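Local coordinates for unknown protein (PDB 1R75) that is of unknown function but folds into two stacked antiparallel beta sheets and carries the DUF1935 family domain, at residues R52-N57 / T112-E117; G80-F85 / C103-R108; S39-R44 / L62-A67; V66-D71 / T121-D126. All blocks are in the same frame, centred on the assembly; numbering follows the deposited sequence.

Interaction 1. Residues R52-N57 / T112-E117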
# COMPACT_ATOMS: atom_id res chain seq x y z
N ARG A 52 10.73 -4.97 3.38
CA ARG A 52 9.67 -4.86 2.38
C ARG A 52 8.38 -4.41 2.98
O ARG A 52 7.98 -4.83 4.10
CB ARG A 52 9.50 -6.24 1.85
CG ARG A 52 8.62 -6.47 0.76
CD ARG A 52 8.93 -7.94 0.21
NE ARG A 52 8.39 -9.00 1.08
CZ ARG A 52 8.82 -10.26 1.09
NH1 ARG A 52 9.82 -10.69 0.26
NH2 ARG A 52 8.24 -11.12 1.89
N TRP A 53 7.65 -3.59 2.23
CA TRP A 53 6.30 -3.22 2.57
C TRP A 53 5.31 -3.65 1.51
O TRP A 53 5.63 -3.58 0.30
CB TRP A 53 6.18 -1.74 2.61
CG TRP A 53 6.80 -1.00 3.69
CD1 TRP A 53 7.66 -1.41 4.66
CD2 TRP A 53 6.58 0.41 3.92
NE1 TRP A 53 8.02 -0.34 5.48
CE2 TRP A 53 7.39 0.80 5.02
CE3 TRP A 53 5.82 1.38 3.27
CZ2 TRP A 53 7.40 2.13 5.50
CZ3 TRP A 53 5.81 2.72 3.79
CH2 TRP A 53 6.61 3.06 4.83
N ALA A 54 4.16 -4.03 1.98
CA ALA A 54 3.01 -4.33 1.20
C ALA A 54 1.76 -3.72 1.82
O ALA A 54 1.77 -3.35 2.98
CB ALA A 54 2.85 -5.81 1.09
N PHE A 55 0.72 -3.57 1.00
CA PHE A 55 -0.60 -3.11 1.44
C PHE A 55 -1.64 -4.18 1.17
O PHE A 55 -1.62 -4.88 0.12
CB PHE A 55 -0.99 -1.83 0.68
CG PHE A 55 -0.21 -0.67 1.09
CD1 PHE A 55 -0.36 -0.13 2.36
CD2 PHE A 55 0.68 -0.07 0.20
CE1 PHE A 55 0.40 1.06 2.73
CE2 PHE A 55 1.40 1.07 0.55
CZ PHE A 55 1.29 1.60 1.85
N TYR A 56 -2.53 -4.33 2.12
CA TYR A 56 -3.67 -5.23 2.01
C TYR A 56 -4.95 -4.42 2.19
O TYR A 56 -5.04 -3.61 3.11
CB TYR A 56 -3.54 -6.39 3.04
CG TYR A 56 -4.82 -7.17 3.17
CD1 TYR A 56 -5.28 -7.96 2.12
CD2 TYR A 56 -5.59 -7.08 4.31
CE1 TYR A 56 -6.50 -8.62 2.20
CE2 TYR A 56 -6.82 -7.73 4.41
CZ TYR A 56 -7.23 -8.52 3.37
OH TYR A 56 -8.41 -9.16 3.43
N ASN A 57 -5.91 -4.61 1.29
CA ASN A 57 -7.18 -3.93 1.30
C ASN A 57 -8.22 -4.99 1.78
O ASN A 57 -8.48 -5.97 1.08
CB ASN A 57 -7.42 -3.37 -0.10
CG ASN A 57 -8.85 -2.77 -0.28
OD1 ASN A 57 -9.72 -2.81 0.61
ND2 ASN A 57 -9.07 -2.23 -1.45
N THR A 112 -3.56 -8.03 -1.96
CA THR A 112 -2.26 -7.60 -1.42
C THR A 112 -1.39 -7.04 -2.58
O THR A 112 -1.25 -7.71 -3.61
CB THR A 112 -1.53 -8.78 -0.76
OG1 THR A 112 -2.33 -9.34 0.30
CG2 THR A 112 -0.29 -8.36 0.03
N GLN A 113 -0.89 -5.80 -2.47
CA GLN A 113 0.07 -5.22 -3.39
C GLN A 113 1.41 -5.06 -2.68
O GLN A 113 1.51 -4.30 -1.71
CB GLN A 113 -0.47 -3.87 -3.96
CG GLN A 113 -1.58 -4.09 -4.94
CD GLN A 113 -1.01 -4.38 -6.36
OE1 GLN A 113 0.03 -5.00 -6.50
NE2 GLN A 113 -1.66 -3.89 -7.36
N MET A 114 2.49 -5.67 -3.22
CA MET A 114 3.87 -5.30 -2.86
C MET A 114 4.09 -3.82 -3.27
O MET A 114 3.62 -3.36 -4.29
CB MET A 114 4.86 -6.21 -3.62
CG MET A 114 4.73 -7.64 -3.19
SD MET A 114 5.24 -7.79 -1.39
CE MET A 114 3.96 -8.60 -1.20
N PHE A 115 4.77 -3.09 -2.40
CA PHE A 115 4.94 -1.69 -2.54
C PHE A 115 6.37 -1.28 -2.75
O PHE A 115 6.77 -0.76 -3.87
CB PHE A 115 4.29 -1.05 -1.33
CG PHE A 115 4.18 0.46 -1.43
CD1 PHE A 115 3.59 1.03 -2.52
CD2 PHE A 115 4.68 1.31 -0.39
CE1 PHE A 115 3.45 2.43 -2.61
CE2 PHE A 115 4.60 2.69 -0.54
CZ PHE A 115 3.95 3.23 -1.63
N VAL A 116 7.23 -1.39 -1.70
CA VAL A 116 8.63 -0.98 -1.80
C VAL A 116 9.51 -1.92 -1.03
O VAL A 116 9.10 -2.66 -0.14
CB VAL A 116 8.90 0.47 -1.27
CG1 VAL A 116 8.17 1.41 -2.05
CG2 VAL A 116 8.53 0.60 0.21
N GLU A 117 10.75 -1.93 -1.38
CA GLU A 117 11.71 -2.72 -0.64
C GLU A 117 12.99 -1.93 -0.48
O GLU A 117 13.45 -1.27 -1.41
CB GLU A 117 11.96 -4.00 -1.47
CG GLU A 117 12.96 -4.94 -0.88
CD GLU A 117 12.77 -6.41 -1.37
OE1 GLU A 117 11.61 -6.86 -1.54
OE2 GLU A 117 13.82 -7.08 -1.55
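Trp-53 lies opposite both Phe-115 and Val-116, a classic beta bulge in the antiparallel pairing of strands 52-57 and 112-117, whose N-to-C directions differ by 152°. Its carbonyl O takes the N-H of Phe-115 at 2.9 Å and, more weakly, that of Val-116, while its own N bonds Val-116 O. Beyond the bulge Ala-54 sits opposite Met-114, and the next pair, Phe-55 and Gln-113, is hydrogen-bonded in both directions. Phe-115, one bulge residue, points its side chain toward strand 52-57; with CG anti to the backbone N (chi1 -171°), its ring presents one face to CE2 of Phe-55, 3.4 Å above the centre in a T-shaped pair with planes at 62°. Val-116 CG1 lies over the opposite face, toward its rim, and CE3 of Trp-53 comes to the ring edge, 3.8 Å from Phe-115 CD2. On the other side of the sheet, Met-114 CE packs against Ala-54 CB at 3.8 Å. There Arg-52 and Glu-117 run side by side, but Arg-52 NH1 is 4.6 Å from Glu-117 OE1, too far for a salt bridge. The join rests on backbone bonds and buried rings, with charge attraction probably a minor contribution.

Interaction 2. Residues G80-F85 / C103-R108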
# COMPACT_ATOMS: atom_id res chain seq x y z
N GLY A 80 6.56 -4.70 -7.82
CA GLY A 80 5.26 -5.06 -8.36
C GLY A 80 4.74 -4.07 -9.38
O GLY A 80 5.48 -3.65 -10.28
N ASP A 81 3.49 -3.65 -9.19
CA ASP A 81 2.85 -2.68 -10.01
C ASP A 81 3.01 -1.29 -9.46
O ASP A 81 2.40 -0.39 -10.00
CB ASP A 81 1.38 -2.98 -10.13
CG ASP A 81 1.10 -4.28 -10.90
OD1 ASP A 81 1.82 -4.54 -11.85
OD2 ASP A 81 0.21 -5.04 -10.55
N THR A 82 3.82 -1.07 -8.41
CA THR A 82 4.03 0.30 -7.87
C THR A 82 4.75 1.18 -8.89
O THR A 82 5.68 0.73 -9.58
CB THR A 82 4.83 0.19 -6.60
OG1 THR A 82 4.08 -0.63 -5.72
CG2 THR A 82 5.10 1.53 -5.93
N THR A 83 4.33 2.43 -9.01
CA THR A 83 5.07 3.40 -9.85
C THR A 83 5.77 4.35 -8.94
O THR A 83 5.25 4.70 -7.85
CB THR A 83 4.10 4.10 -10.79
OG1 THR A 83 3.00 4.54 -10.03
CG2 THR A 83 3.34 3.12 -11.59
N ALA A 84 7.00 4.72 -9.30
CA ALA A 84 7.81 5.56 -8.45
C ALA A 84 8.43 6.65 -9.31
O ALA A 84 8.77 6.40 -10.50
CB ALA A 84 8.86 4.76 -7.83
N PHE A 85 8.57 7.84 -8.74
CA PHE A 85 9.08 9.04 -9.47
C PHE A 85 10.00 9.75 -8.46
O PHE A 85 9.70 9.75 -7.28
CB PHE A 85 7.97 10.06 -9.79
CG PHE A 85 6.82 9.50 -10.49
CD1 PHE A 85 6.77 9.52 -11.88
CD2 PHE A 85 5.78 8.95 -9.79
CE1 PHE A 85 5.67 8.97 -12.57
CE2 PHE A 85 4.70 8.38 -10.45
CZ PHE A 85 4.63 8.40 -11.86
N CYS A 103 6.06 7.12 -4.41
CA CYS A 103 5.63 5.79 -4.81
C CYS A 103 4.18 5.56 -4.60
O CYS A 103 3.60 5.98 -3.60
CB CYS A 103 6.34 4.70 -4.05
SG CYS A 103 8.12 4.66 -4.15
N GLU A 104 3.52 4.97 -5.60
CA GLU A 104 2.09 4.89 -5.56
C GLU A 104 1.60 3.60 -6.17
O GLU A 104 2.24 3.09 -7.14
CB GLU A 104 1.48 6.08 -6.25
CG GLU A 104 1.62 6.13 -7.70
CD GLU A 104 1.05 7.46 -8.32
OE1 GLU A 104 0.10 8.08 -7.76
OE2 GLU A 104 1.54 7.86 -9.40
N VAL A 105 0.46 3.11 -5.67
CA VAL A 105 -0.11 1.86 -6.16
C VAL A 105 -1.62 1.93 -5.90
O VAL A 105 -2.10 2.61 -4.99
CB VAL A 105 0.56 0.59 -5.48
CG1 VAL A 105 0.13 0.45 -4.04
CG2 VAL A 105 0.37 -0.68 -6.34
N ASP A 106 -2.37 1.22 -6.73
CA ASP A 106 -3.78 0.95 -6.41
C ASP A 106 -3.99 -0.44 -5.86
O ASP A 106 -3.39 -1.35 -6.35
CB ASP A 106 -4.60 1.11 -7.69
CG ASP A 106 -4.50 2.49 -8.26
OD1 ASP A 106 -4.54 3.48 -7.48
OD2 ASP A 106 -4.35 2.71 -9.49
N VAL A 107 -4.88 -0.62 -4.88
CA VAL A 107 -5.02 -1.86 -4.22
C VAL A 107 -6.53 -2.25 -4.31
O VAL A 107 -7.41 -1.57 -3.73
CB VAL A 107 -4.65 -1.79 -2.76
CG1 VAL A 107 -4.61 -3.18 -2.14
CG2 VAL A 107 -3.34 -1.07 -2.57
N ARG A 108 -6.81 -3.29 -5.08
CA ARG A 108 -8.17 -3.71 -5.33
C ARG A 108 -8.71 -4.43 -4.12
O ARG A 108 -7.95 -4.87 -3.21
CB ARG A 108 -8.25 -4.60 -6.58
CG ARG A 108 -7.93 -3.82 -7.84
CD ARG A 108 -7.67 -4.70 -9.04
NE ARG A 108 -6.75 -4.10 -10.02
CZ ARG A 108 -5.43 -3.75 -9.81
NH1 ARG A 108 -4.79 -3.91 -8.64
NH2 ARG A 108 -4.76 -3.20 -10.82
O HOH W 1 0.66 1.85 -9.86
O HOH W 2 -2.00 -2.51 -9.89
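Phe-85 receives OE2 of Glu-104 at its ring edge, near the ring plane and 3.4 Å from CE2, the carboxylate turned 80° from the ring; OE1 bonds His-65 weakly. The guanidinium of Arg-108 also uses its edge, where NH2 donates in plane to a water 3.0 Å away; that water makes a weak bond to Asp-81 OD2, while NH1 forms a salt bridge with Glu-111. Thr-83 and Glu-104 form a hydrogen-bonded antiparallel pair, each backbone N giving to the other's O at 2.9 Å. Glu-104 O is gripped further by weak bonds from Thr-83 OG1 at 3.3 Å and from a second water held by Asp-81 O. That hydroxyl lies between its backbone N and carbonyl carbon (chi1 48°), bringing OG1 against CG of Glu-104. On the other face Ala-84 CB touches Cys-103 SG at 3.8 Å; Thr-82 CG2, from the loop before the strand, touches Cys-103 CB. Strand 83-86 is one of the two edge strands of its sheet, bound to 100-107, which pairs on its far side with 62-71; Thr-82 OG1, bonded to Leu-79 O, also makes weak hydrogen bonds to Met-114 O and Phe-115 O of strand 112-117.

Interaction 3. Residues S39-R44 / L62-A67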
# COMPACT_ATOMS: atom_id res chain seq x y z
N SER A 39 -9.14 4.10 8.15
CA SER A 39 -10.29 3.67 8.92
C SER A 39 -10.26 2.17 8.95
O SER A 39 -11.29 1.53 8.72
CB SER A 39 -11.61 4.18 8.31
OG SER A 39 -12.53 4.58 9.32
N ASN A 40 -9.10 1.59 9.22
CA ASN A 40 -9.02 0.12 9.21
C ASN A 40 -9.55 -0.61 7.97
O ASN A 40 -10.15 -1.70 8.06
CB ASN A 40 -9.74 -0.40 10.44
CG ASN A 40 -9.43 0.41 11.64
OD1 ASN A 40 -8.28 0.47 12.06
ND2 ASN A 40 -10.44 1.15 12.14
N ILE A 41 -9.40 -0.01 6.79
CA ILE A 41 -9.66 -0.72 5.57
C ILE A 41 -8.32 -1.16 4.95
O ILE A 41 -8.23 -2.21 4.33
CB ILE A 41 -10.40 0.17 4.56
CG1 ILE A 41 -11.82 0.58 5.09
CG2 ILE A 41 -10.61 -0.58 3.28
CD1 ILE A 41 -12.30 1.96 4.70
N LEU A 42 -7.32 -0.29 5.03
CA LEU A 42 -6.01 -0.54 4.44
C LEU A 42 -5.02 -0.88 5.49
O LEU A 42 -4.83 -0.13 6.46
CB LEU A 42 -5.52 0.68 3.62
CG LEU A 42 -4.32 0.42 2.71
CD1 LEU A 42 -4.59 -0.49 1.61
CD2 LEU A 42 -3.68 1.73 2.20
N TYR A 43 -4.28 -1.95 5.27
CA TYR A 43 -3.21 -2.34 6.21
C TYR A 43 -1.90 -2.26 5.52
O TYR A 43 -1.81 -2.79 4.40
CB TYR A 43 -3.41 -3.77 6.68
CG TYR A 43 -4.67 -3.87 7.52
CD1 TYR A 43 -4.62 -3.73 8.91
CD2 TYR A 43 -5.90 -3.99 6.92
CE1 TYR A 43 -5.79 -3.79 9.69
CE2 TYR A 43 -7.06 -4.04 7.67
CZ TYR A 43 -6.99 -3.97 9.06
OH TYR A 43 -8.14 -3.95 9.79
N ARG A 44 -0.91 -1.68 6.17
CA ARG A 44 0.48 -1.77 5.77
C ARG A 44 1.11 -2.96 6.44
O ARG A 44 1.00 -3.10 7.65
CB ARG A 44 1.20 -0.50 6.15
CG ARG A 44 2.65 -0.47 5.90
CD ARG A 44 3.22 0.95 6.05
NE ARG A 44 3.15 1.42 7.44
CZ ARG A 44 4.06 1.26 8.32
NH1 ARG A 44 5.17 0.60 8.02
NH2 ARG A 44 3.87 1.80 9.54
N LEU A 62 -14.17 -1.57 -2.15
CA LEU A 62 -13.38 -0.35 -2.47
C LEU A 62 -12.07 -0.64 -3.17
O LEU A 62 -11.45 -1.59 -2.83
CB LEU A 62 -13.00 0.38 -1.17
CG LEU A 62 -14.18 0.82 -0.29
CD1 LEU A 62 -13.68 1.64 0.86
CD2 LEU A 62 -15.09 1.62 -1.07
N ILE A 63 -11.68 0.21 -4.12
CA ILE A 63 -10.32 0.29 -4.65
C ILE A 63 -9.64 1.49 -3.99
O ILE A 63 -10.24 2.57 -3.89
CB ILE A 63 -10.26 0.35 -6.16
CG1 ILE A 63 -8.81 0.51 -6.63
CG2 ILE A 63 -11.01 1.44 -6.74
CD1 ILE A 63 -8.72 0.41 -8.16
N ILE A 64 -8.43 1.25 -3.48
CA ILE A 64 -7.72 2.25 -2.66
C ILE A 64 -6.51 2.68 -3.44
O ILE A 64 -5.81 1.85 -4.01
CB ILE A 64 -7.34 1.71 -1.30
CG1 ILE A 64 -8.62 1.29 -0.52
CG2 ILE A 64 -6.41 2.70 -0.53
CD1 ILE A 64 -8.36 0.55 0.68
N HIS A 65 -6.29 3.99 -3.56
CA HIS A 65 -5.07 4.48 -4.20
C HIS A 65 -4.21 5.08 -3.13
O HIS A 65 -4.68 5.92 -2.38
CB HIS A 65 -5.39 5.59 -5.22
CG HIS A 65 -4.19 6.23 -5.84
ND1 HIS A 65 -3.87 7.56 -5.65
CD2 HIS A 65 -3.20 5.71 -6.61
CE1 HIS A 65 -2.73 7.82 -6.27
NE2 HIS A 65 -2.32 6.73 -6.87
N VAL A 66 -2.97 4.64 -3.02
CA VAL A 66 -2.09 5.11 -1.96
C VAL A 66 -0.81 5.63 -2.58
O VAL A 66 -0.27 5.04 -3.51
CB VAL A 66 -1.86 4.06 -0.85
CG1 VAL A 66 -1.39 2.76 -1.38
CG2 VAL A 66 -0.89 4.60 0.29
N ALA A 67 -0.40 6.82 -2.17
CA ALA A 67 0.90 7.32 -2.53
C ALA A 67 1.63 7.82 -1.30
O ALA A 67 1.06 8.53 -0.46
CB ALA A 67 0.82 8.48 -3.53
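Leu-62, whose CD1 meets CD1 of Ile-41 at 4.1 Å, offers its backbone O to ND2 of Asn-57, an amide nitrogen that is also bonded to Val-107 O. This doubly gripped nitrogen ties the start of strand 62-71 to the end of strand 52-57, and both to the end of strand 100-107. Beside it the contact is entirely apolar: no hydrogen bond runs between 39-44 and 62-67, and the nearest CA atoms, those of Leu-42 and Ile-64, are 7.8 Å apart. Aliphatic branches, mostly their methyls, bridge the gap. Ile-64 places CG1 anti to the carbonyl carbon (chi1 -60°), and the extended branch carries CD1 across to CG2 of Ile-41 at 3.6 Å and to CD1 of Leu-42 at 4.0 Å. The other branch, CG2, meets CD2 of Leu-42, also at 4.0 Å. That same Leu-42 methyl reaches on to CB of Val-66 at 4.2 Å, so one leucine spans two alternate residues of the facing strand. Ile-41 and Leu-62 cross at about a right angle nearer the surface. This is the interior of a beta sandwich: strand 42-47 belongs to one sheet and 62-71 to the other, with Phe-55 of strand 52-57 against Leu-42, and Leu-128 of strand 123-132 touching both Leu-42 and Ile-64.

Interaction 4. Residues V66-D71 / T121-D126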
# COMPACT_ATOMS: atom_id res chain seq x y z
N VAL A 66 -2.97 4.64 -3.02
CA VAL A 66 -2.09 5.11 -1.96
C VAL A 66 -0.81 5.63 -2.58
O VAL A 66 -0.27 5.04 -3.51
CB VAL A 66 -1.86 4.06 -0.85
CG1 VAL A 66 -1.39 2.76 -1.38
CG2 VAL A 66 -0.89 4.60 0.29
N ALA A 67 -0.40 6.82 -2.17
CA ALA A 67 0.90 7.32 -2.53
C ALA A 67 1.63 7.82 -1.30
O ALA A 67 1.06 8.53 -0.46
CB ALA A 67 0.82 8.48 -3.53
N VAL A 68 2.93 7.50 -1.25
CA VAL A 68 3.76 7.77 -0.13
C VAL A 68 4.99 8.50 -0.64
O VAL A 68 5.56 8.14 -1.66
CB VAL A 68 4.18 6.49 0.57
CG1 VAL A 68 5.19 6.78 1.67
CG2 VAL A 68 2.96 5.68 1.13
N LEU A 69 5.39 9.52 0.07
CA LEU A 69 6.56 10.30 -0.24
C LEU A 69 7.64 9.95 0.76
O LEU A 69 7.42 10.07 1.98
CB LEU A 69 6.27 11.75 0.01
CG LEU A 69 5.51 12.57 -0.94
CD1 LEU A 69 4.84 13.76 -0.13
CD2 LEU A 69 6.51 13.05 -2.08
N PHE A 70 8.79 9.55 0.25
CA PHE A 70 9.93 9.10 0.99
C PHE A 70 11.06 10.14 0.89
O PHE A 70 11.22 10.83 -0.16
CB PHE A 70 10.40 7.75 0.49
CG PHE A 70 9.45 6.65 0.68
CD1 PHE A 70 9.49 5.81 1.81
CD2 PHE A 70 8.61 6.28 -0.40
CE1 PHE A 70 8.64 4.76 1.94
CE2 PHE A 70 7.80 5.19 -0.27
CZ PHE A 70 7.81 4.43 0.86
N ASP A 71 11.69 10.40 2.01
CA ASP A 71 12.80 11.32 2.08
C ASP A 71 14.02 10.82 1.29
O ASP A 71 14.21 9.62 1.03
CB ASP A 71 13.26 11.61 3.52
CG ASP A 71 12.25 12.36 4.34
OD1 ASP A 71 11.18 12.87 3.79
OD2 ASP A 71 12.49 12.52 5.57
N THR A 121 13.58 5.82 5.45
CA THR A 121 13.94 6.84 6.44
C THR A 121 12.65 7.59 6.74
O THR A 121 11.68 6.95 7.16
CB THR A 121 15.03 7.75 5.99
OG1 THR A 121 14.68 8.47 4.78
CG2 THR A 121 16.30 6.94 5.70
N GLY A 122 12.59 8.89 6.54
CA GLY A 122 11.35 9.64 6.71
C GLY A 122 10.38 9.28 5.58
O GLY A 122 10.80 9.09 4.42
N TRP A 123 9.08 9.21 5.90
CA TRP A 123 8.08 9.00 4.89
C TRP A 123 6.82 9.61 5.40
O TRP A 123 6.66 9.77 6.64
CB TRP A 123 7.82 7.54 4.65
CG TRP A 123 7.37 6.71 5.86
CD1 TRP A 123 8.18 6.20 6.83
CD2 TRP A 123 6.06 6.30 6.18
NE1 TRP A 123 7.46 5.51 7.75
CE2 TRP A 123 6.15 5.54 7.38
CE3 TRP A 123 4.82 6.54 5.64
CZ2 TRP A 123 5.06 4.98 7.99
CZ3 TRP A 123 3.71 5.95 6.26
CH2 TRP A 123 3.84 5.17 7.42
N ARG A 124 5.92 9.91 4.50
CA ARG A 124 4.57 10.42 4.85
C ARG A 124 3.59 10.05 3.78
O ARG A 124 3.92 10.00 2.61
CB ARG A 124 4.49 11.92 5.12
CG ARG A 124 4.82 12.80 4.03
CD ARG A 124 4.99 14.24 4.54
NE ARG A 124 3.64 14.69 4.73
CZ ARG A 124 2.96 15.43 3.84
NH1 ARG A 124 3.54 15.90 2.73
NH2 ARG A 124 1.68 15.71 4.05
N VAL A 125 2.36 9.80 4.18
CA VAL A 125 1.31 9.66 3.20
C VAL A 125 1.07 10.92 2.40
O VAL A 125 0.79 12.00 2.95
CB VAL A 125 0.03 9.18 3.80
CG1 VAL A 125 -1.07 9.19 2.70
CG2 VAL A 125 0.22 7.85 4.42
N ASP A 126 1.13 10.81 1.08
CA ASP A 126 0.88 11.91 0.19
C ASP A 126 -0.58 11.93 -0.25
O ASP A 126 -1.25 12.99 -0.21
CB ASP A 126 1.78 11.77 -1.02
CG ASP A 126 1.51 12.80 -2.07
OD1 ASP A 126 1.74 14.00 -1.79
OD2 ASP A 126 1.06 12.49 -3.20
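Leu-69 and Arg-124 form the hydrogen-bonded pair at the middle of this antiparallel join, Leu-69 N giving to Arg-124 O at 3.0 Å and Arg-124 N returning to Leu-69 O. Further bonds lie on either side along the ladder: Asp-126 N reaches Ala-67 O at 2.8 Å, and Asp-71 N gives to Gly-122 O at 2.9 Å. Around this frame the side chains divide by face. On one, CB of Trp-123 sits 3.7 Å from CD1 of Phe-70, and CE3 of the indole meets CG1 of Val-68 at 4.0 Å; the same valine methyl lies over one face of the Phe-70 ring, near its rim, so one methyl touches both aromatic side chains. Trp-123 has CG between its backbone N and carbonyl carbon (chi1 59°), a placement that carries the indole away from strand 66-71 beyond CB. On the other face CD1 of Leu-69 packs at 3.5 Å against OD1 of Asp-126, and Arg-124 NH1 approaches the same methyl at 3.8 Å. Near the end of the ladder OD2 of Asp-71 lies 3.3 Å from CA of Gly-122.

A second shell surrounds these groups. Trp-53 meets Trp-123 edge-to-face, Phe-115 backs Val-68 and Phe-70, Lys-100 forms a salt bridge with Asp-71 OD1, and Asp-73 and Ser-74 bond OG1 of Thr-121. The join is therefore amphipathic: aromatic and aliphatic carbon faces the second sheet, whereas the polar ends of Arg-124 and Asp-126 border Leu-69 on the more exposed side.

Overall arrangement
The four contacts outline a beta sandwich. Interaction 1 belongs to one sheet, interactions 2 and 4 to the other, and interaction 3 spans the two. Strand 62-71 is common to interactions 3 and 4, and it also pairs with strand 100-107 of interaction 2 through Val-105 O and Val-66 N at 3.0 Å. Interactions 1 and 2 have centres about 9 Å apart and are nested along the chain; Gln-113 NE2 probably bonds Asp-106 O at 3.2 Å between them. Aromatic and aliphatic side chains close the gap from interaction 1 to interaction 4, with Trp-53 CH2 3.5 Å from Trp-123 CD2 and Phe-115 CE2 3.8 Å from Val-68 CG2.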